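Long-range contacts in T cell receptor mu chain (Monodelphis domestica, PDB 7L15), which pairs with a gamma chain to form a marsupial gamma mu T cell receptor, which probably takes part in antigen recognition: residues Q175-A180 with Y187-I192; L32-Q37 with I88-E93. All blocks are in the same frame, centred on the assembly; numbering follows the deposited sequence.

Overall arrangement
Each contact is an antiparallel strand pair in one of the two immunoglobulin domains of the chain: contact 2 (32-37 with 88-93) in the V-set domain and contact 1 (175-180 with 187-192) in the C1-set domain. Their centres lie 34 Å apart on opposite sides of the chain's centre, and their nearest atoms are about 17 Å apart, so the two do not touch. The surroundings differ as well. Contact 1 turns one face to the T cell receptor gamma chain, whereas no other protein chain of the assembly meets contact 2. Contact 2 includes Cys36 of the V-domain disulfide. The side chain of Ile88, in the same contact, is about 12 Å from a bound NAG, a glycan attached to the protein itself.

Contact 1 (Q175-A180 with Y187-I192); sequences QSLSLA and YSAIHI
With chi1 of -167°, His191 sets CG anti to its backbone N and brings the ring across to the neighbouring strand, while Gln175, its chain stretched out past CG, carries its amide to meet it. The two belong to a beta hairpin of the C1-type immunoglobulin domain, strands 175-181 and 187-194. His191 NE2 donates to Gln175 OE1 over 2.9 Å, nearly straight at 165°. The bond uses a lone pair in the carbonyl plane and leaves within the imidazole plane, although the amide and ring planes stand 85° apart. Gln175 OE1 also accepts from Leu165 N and Gln175 NE2 donates to Ile172 O, which ties this corner to the opposing sheet and fixes the amide's rotation. Leu177 CB lies at the ring edge, 3.5 Å from His191 ND1.

Further along the same face, Leu177 CD1 meets Ala189 CB at 4.1 Å. At the turn end, the Tyr187 ring packs obliquely against Leu179, whose CD2 is 3.7 Å from Tyr187 CD2. Paired backbone hydrogen bonds join Ser176 with Ile192, Ser178 with Ile190 and Ala180 with Ser188, as expected of nearly antiparallel strands.

The face bearing Ser178, Ala180, Ser188, Ile190 and Ile192 meets the T cell receptor gamma chain: Trp189 of that chain hydrogen-bonds Ser188 OG through NE1 and packs on Ile190. Also on this face, a water hydrogen-bonded to Ser178 OG donates to Ile190 O and, at 3.1 Å, to Ser176 O.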
loop_
_atom_site.group_PDB
_atom_site.type_symbol
_atom_site.label_atom_id
_atom_site.label_comp_id
_atom_site.label_asym_id
_atom_site.label_seq_id
_atom_site.Cartn_x
_atom_site.Cartn_y
_atom_site.Cartn_z
ATOM N N GLN A 175 24.091 -8.851 -1.036
ATOM C CA GLN A 175 23.501 -8.521 0.259
ATOM C C GLN A 175 22.522 -7.364 0.131
ATOM O O GLN A 175 22.746 -6.440 -0.657
ATOM C CB GLN A 175 24.587 -8.142 1.264
ATOM C CG GLN A 175 25.441 -9.292 1.729
ATOM C CD GLN A 175 26.538 -8.845 2.678
ATOM O OE1 GLN A 175 26.274 -8.244 3.729
ATOM N NE2 GLN A 175 27.778 -9.135 2.311
ATOM N N SER A 176 21.443 -7.409 0.927
ATOM C CA SER A 176 20.424 -6.357 0.955
ATOM C C SER A 176 19.546 -6.497 2.203
ATOM O O SER A 176 19.184 -7.609 2.596
ATOM C CB SER A 176 19.549 -6.388 -0.299
ATOM O OG SER A 176 18.883 -7.627 -0.388
ATOM N N LEU A 177 19.163 -5.356 2.777
ATOM C CA LEU A 177 18.566 -5.280 4.105
ATOM C C LEU A 177 17.142 -4.750 4.033
ATOM O O LEU A 177 16.897 -3.703 3.426
ATOM C CB LEU A 177 19.395 -4.359 5.002
ATOM C CG LEU A 177 18.806 -4.077 6.382
ATOM C CD1 LEU A 177 18.900 -5.311 7.250
ATOM C CD2 LEU A 177 19.541 -2.929 7.009
ATOM N N SER A 178 16.214 -5.442 4.687
ATOM C CA SER A 178 14.830 -4.986 4.811
ATOM C C SER A 178 14.494 -4.821 6.284
ATOM O O SER A 178 14.797 -5.694 7.103
ATOM C CB SER A 178 13.846 -5.965 4.170
ATOM O OG SER A 178 14.218 -6.300 2.844
ATOM N N LEU A 179 13.853 -3.710 6.616
ATOM C CA LEU A 179 13.626 -3.343 8.001
ATOM C C LEU A 179 12.196 -2.868 8.122
ATOM O O LEU A 179 11.717 -2.148 7.245
ATOM C CB LEU A 179 14.606 -2.235 8.428
ATOM C CG LEU A 179 14.557 -1.729 9.863
ATOM C CD1 LEU A 179 15.959 -1.667 10.440
ATOM C CD2 LEU A 179 13.925 -0.358 9.886
ATOM N N ALA A 180 11.508 -3.272 9.187
ATOM C CA ALA A 180 10.119 -2.848 9.352
ATOM C C ALA A 180 9.754 -2.800 10.824
ATOM O O ALA A 180 10.266 -3.596 11.621
ATOM C CB ALA A 180 9.142 -3.788 8.626
ATOM N N TYR A 187 11.543 -2.857 16.128
ATOM C CA TYR A 187 11.859 -3.172 14.750
ATOM C C TYR A 187 12.391 -4.591 14.654
ATOM O O TYR A 187 12.965 -5.125 15.604
ATOM C CB TYR A 187 12.897 -2.198 14.175
ATOM C CG TYR A 187 12.364 -0.792 14.066
ATOM C CD1 TYR A 187 12.394 0.085 15.162
ATOM C CD2 TYR A 187 11.813 -0.352 12.888
ATOM C CE1 TYR A 187 11.913 1.364 15.046
ATOM C CE2 TYR A 187 11.315 0.930 12.766
ATOM C CZ TYR A 187 11.371 1.782 13.842
ATOM O OH TYR A 187 10.874 3.052 13.703
ATOM N N SER A 188 12.185 -5.192 13.491
ATOM C CA SER A 188 12.847 -6.425 13.126
ATOM C C SER A 188 13.280 -6.268 11.672
ATOM O O SER A 188 12.863 -5.345 10.972
ATOM C CB SER A 188 11.942 -7.654 13.378
ATOM O OG SER A 188 11.009 -7.850 12.336
ATOM N N ALA A 189 14.177 -7.133 11.233
ATOM C CA ALA A 189 14.794 -6.892 9.945
ATOM C C ALA A 189 15.317 -8.209 9.420
ATOM O O ALA A 189 15.578 -9.147 10.183
ATOM C CB ALA A 189 15.922 -5.852 10.045
ATOM N N ILE A 190 15.440 -8.267 8.101
ATOM C CA ILE A 190 15.976 -9.415 7.394
ATOM C C ILE A 190 17.030 -8.909 6.435
ATOM O O ILE A 190 16.768 -7.985 5.658
ATOM C CB ILE A 190 14.885 -10.194 6.634
ATOM C CG1 ILE A 190 13.979 -10.904 7.630
ATOM C CG2 ILE A 190 15.522 -11.207 5.684
ATOM C CD1 ILE A 190 12.935 -11.640 6.988
ATOM N N HIS A 191 18.218 -9.507 6.498
ATOM C CA HIS A 191 19.321 -9.225 5.593
ATOM C C HIS A 191 19.544 -10.468 4.733
ATOM O O HIS A 191 19.830 -11.546 5.267
ATOM C CB HIS A 191 20.568 -8.868 6.405
ATOM C CG HIS A 191 21.682 -8.259 5.609
ATOM N ND1 HIS A 191 21.540 -7.081 4.909
ATOM C CD2 HIS A 191 22.969 -8.641 5.444
ATOM C CE1 HIS A 191 22.684 -6.776 4.327
ATOM N NE2 HIS A 191 23.571 -7.705 4.639
ATOM N N ILE A 192 19.423 -10.319 3.412
ATOM C CA ILE A 192 19.471 -11.436 2.475
ATOM C C ILE A 192 20.810 -11.438 1.750
ATOM O O ILE A 192 21.340 -10.374 1.410
ATOM C CB ILE A 192 18.305 -11.349 1.477
ATOM C CG1 ILE A 192 16.975 -11.542 2.209
ATOM C CG2 ILE A 192 18.463 -12.369 0.379
ATOM C CD1 ILE A 192 16.738 -12.938 2.664
HETATM O O HOH W 1 16.096 -7.927 2.434
#

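Contact 2 (L32-Q37 with I88-E93); sequences LSLKCQ and IFLQIE
Backbone hydrogen bonds join Leu32 with Ile92, Leu34 with Leu90 and Cys36 with Ile88, both ways in each pair, making an antiparallel strand pair of the V-type immunoglobulin fold. The strand axes run at 165°. The shortest of these bonds, Leu32 N to Ile92 O, is 2.7 Å, and Gln91 CA adds a CH contact to Leu32 O at 3.1 Å.

Apolar contacts occupy the face of the hydrogen-bonded pairs. The side chains of Leu34 and Leu90 run abreast, with Leu34 CD1 3.8 Å from Leu90 CD2; Leu32 CB and Ile92 CB approach to 4.0 Å. Tyr103 touches all four of these side chains. Beyond them Cys36, its SG anti to the backbone N (chi1 174°), bonds to Cys105 in the disulfide linking the two sheets of the domain, while its CB rests 4.0 Å from Ile88 CG1. Trp50 packs against Cys36, Ile88 and Leu90.

The other face mixes aliphatic, aromatic and polar groups. The methylenes of Lys35 run alongside the Phe89 ring, Lys35 CD reaching 3.7 Å from Phe89 CE2. Farther along, a water donates to Gln91 OE1 at 2.6 Å and hydrogen-bonds Ser33 OG at 3.0 Å.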
loop_
_atom_site.group_PDB
_atom_site.type_symbol
_atom_site.label_atom_id
_atom_site.label_comp_id
_atom_site.label_asym_id
_atom_site.label_seq_id
_atom_site.Cartn_x
_atom_site.Cartn_y
_atom_site.Cartn_z
ATOM N N LEU A 32 -3.110 13.440 15.755
ATOM C CA LEU A 32 -2.919 14.094 14.473
ATOM C C LEU A 32 -3.866 15.287 14.378
ATOM O O LEU A 32 -5.059 15.152 14.645
ATOM C CB LEU A 32 -3.182 13.103 13.342
ATOM C CG LEU A 32 -2.984 13.636 11.924
ATOM C CD1 LEU A 32 -1.526 14.031 11.737
ATOM C CD2 LEU A 32 -3.404 12.590 10.915
ATOM N N SER A 33 -3.337 16.453 14.000
ATOM C CA SER A 33 -4.154 17.636 13.735
ATOM C C SER A 33 -3.794 18.198 12.367
ATOM O O SER A 33 -2.698 18.726 12.189
ATOM C CB SER A 33 -3.945 18.706 14.806
ATOM O OG SER A 33 -3.898 18.128 16.094
ATOM N N LEU A 34 -4.716 18.122 11.408
ATOM C CA LEU A 34 -4.466 18.659 10.080
ATOM C C LEU A 34 -5.392 19.833 9.809
ATOM O O LEU A 34 -6.495 19.921 10.356
ATOM C CB LEU A 34 -4.653 17.594 8.991
ATOM C CG LEU A 34 -3.786 16.335 9.139
ATOM C CD1 LEU A 34 -3.888 15.414 7.929
ATOM C CD2 LEU A 34 -2.338 16.709 9.379
ATOM N N LYS A 35 -4.935 20.733 8.950
ATOM C CA LYS A 35 -5.734 21.866 8.517
ATOM C C LYS A 35 -5.875 21.811 7.002
ATOM O O LYS A 35 -4.937 21.432 6.297
ATOM C CB LYS A 35 -5.101 23.202 8.959
ATOM C CG LYS A 35 -5.799 24.419 8.371
ATOM C CD LYS A 35 -5.396 25.718 9.060
ATOM C CE LYS A 35 -3.914 25.984 8.923
ATOM N NZ LYS A 35 -3.627 27.437 8.989
ATOM N N CYS A 36 -7.050 22.165 6.502
ATOM C CA CYS A 36 -7.276 22.334 5.073
ATOM C C CYS A 36 -7.799 23.747 4.840
ATOM O O CYS A 36 -8.930 24.060 5.209
ATOM C CB CYS A 36 -8.250 21.295 4.542
ATOM S SG CYS A 36 -8.742 21.546 2.771
ATOM N N GLN A 37 -6.970 24.590 4.227
ATOM C CA GLN A 37 -7.346 25.946 3.848
ATOM C C GLN A 37 -8.066 25.912 2.504
ATOM O O GLN A 37 -7.503 25.429 1.513
ATOM C CB GLN A 37 -6.097 26.817 3.760
ATOM C CG GLN A 37 -6.385 28.234 3.314
ATOM C CD GLN A 37 -7.055 29.033 4.395
ATOM O OE1 GLN A 37 -6.422 29.387 5.389
ATOM N NE2 GLN A 37 -8.348 29.303 4.228
ATOM N N ILE A 88 -11.209 23.809 7.299
ATOM C CA ILE A 88 -11.681 22.663 8.069
ATOM C C ILE A 88 -10.474 21.915 8.606
ATOM O O ILE A 88 -9.381 21.964 8.037
ATOM C CB ILE A 88 -12.580 21.680 7.289
ATOM C CG1 ILE A 88 -11.750 20.771 6.373
ATOM C CG2 ILE A 88 -13.641 22.423 6.524
ATOM C CD1 ILE A 88 -12.449 19.469 6.039
ATOM N N PHE A 89 -10.692 21.211 9.712
ATOM C CA PHE A 89 -9.631 20.533 10.439
ATOM C C PHE A 89 -9.940 19.054 10.577
ATOM O O PHE A 89 -11.095 18.628 10.492
ATOM C CB PHE A 89 -9.429 21.147 11.811
ATOM C CG PHE A 89 -9.238 22.621 11.765
ATOM C CD1 PHE A 89 -10.339 23.477 11.751
ATOM C CD2 PHE A 89 -7.961 23.164 11.695
ATOM C CE1 PHE A 89 -10.169 24.845 11.683
ATOM C CE2 PHE A 89 -7.779 24.539 11.622
ATOM C CZ PHE A 89 -8.885 25.382 11.622
ATOM N N LEU A 90 -8.879 18.278 10.755
ATOM C CA LEU A 90 -8.974 16.859 11.037
ATOM C C LEU A 90 -8.269 16.585 12.354
ATOM O O LEU A 90 -7.203 17.145 12.629
ATOM C CB LEU A 90 -8.350 16.032 9.913
ATOM C CG LEU A 90 -8.132 14.542 10.168
ATOM C CD1 LEU A 90 -9.450 13.837 10.181
ATOM C CD2 LEU A 90 -7.235 13.917 9.100
ATOM N N GLN A 91 -8.863 15.739 13.177
ATOM C CA GLN A 91 -8.184 15.303 14.384
ATOM C C GLN A 91 -8.294 13.799 14.512
ATOM O O GLN A 91 -9.392 13.248 14.434
ATOM C CB GLN A 91 -8.748 15.967 15.633
ATOM C CG GLN A 91 -8.159 15.341 16.876
ATOM C CD GLN A 91 -8.645 15.979 18.160
ATOM O OE1 GLN A 91 -8.128 17.022 18.580
ATOM N NE2 GLN A 91 -9.634 15.348 18.802
ATOM N N ILE A 92 -7.151 13.136 14.687
ATOM C CA ILE A 92 -7.111 11.701 14.885
ATOM C C ILE A 92 -6.275 11.449 16.122
ATOM O O ILE A 92 -5.054 11.672 16.121
ATOM C CB ILE A 92 -6.549 10.943 13.679
ATOM C CG1 ILE A 92 -7.426 11.182 12.457
ATOM C CG2 ILE A 92 -6.542 9.450 13.962
ATOM C CD1 ILE A 92 -7.035 10.329 11.253
ATOM N N GLU A 93 -6.929 11.007 17.181
ATOM C CA GLU A 93 -6.236 10.680 18.408
ATOM C C GLU A 93 -5.673 9.284 18.312
ATOM O O GLU A 93 -6.140 8.457 17.522
ATOM C CB GLU A 93 -7.180 10.771 19.597
ATOM C CG GLU A 93 -7.860 12.100 19.681
ATOM C CD GLU A 93 -8.265 12.434 21.085
ATOM O OE1 GLU A 93 -9.476 12.594 21.313
ATOM O OE2 GLU A 93 -7.371 12.522 21.962
HETATM O O HOH W 2 -6.768 18.569 16.991
#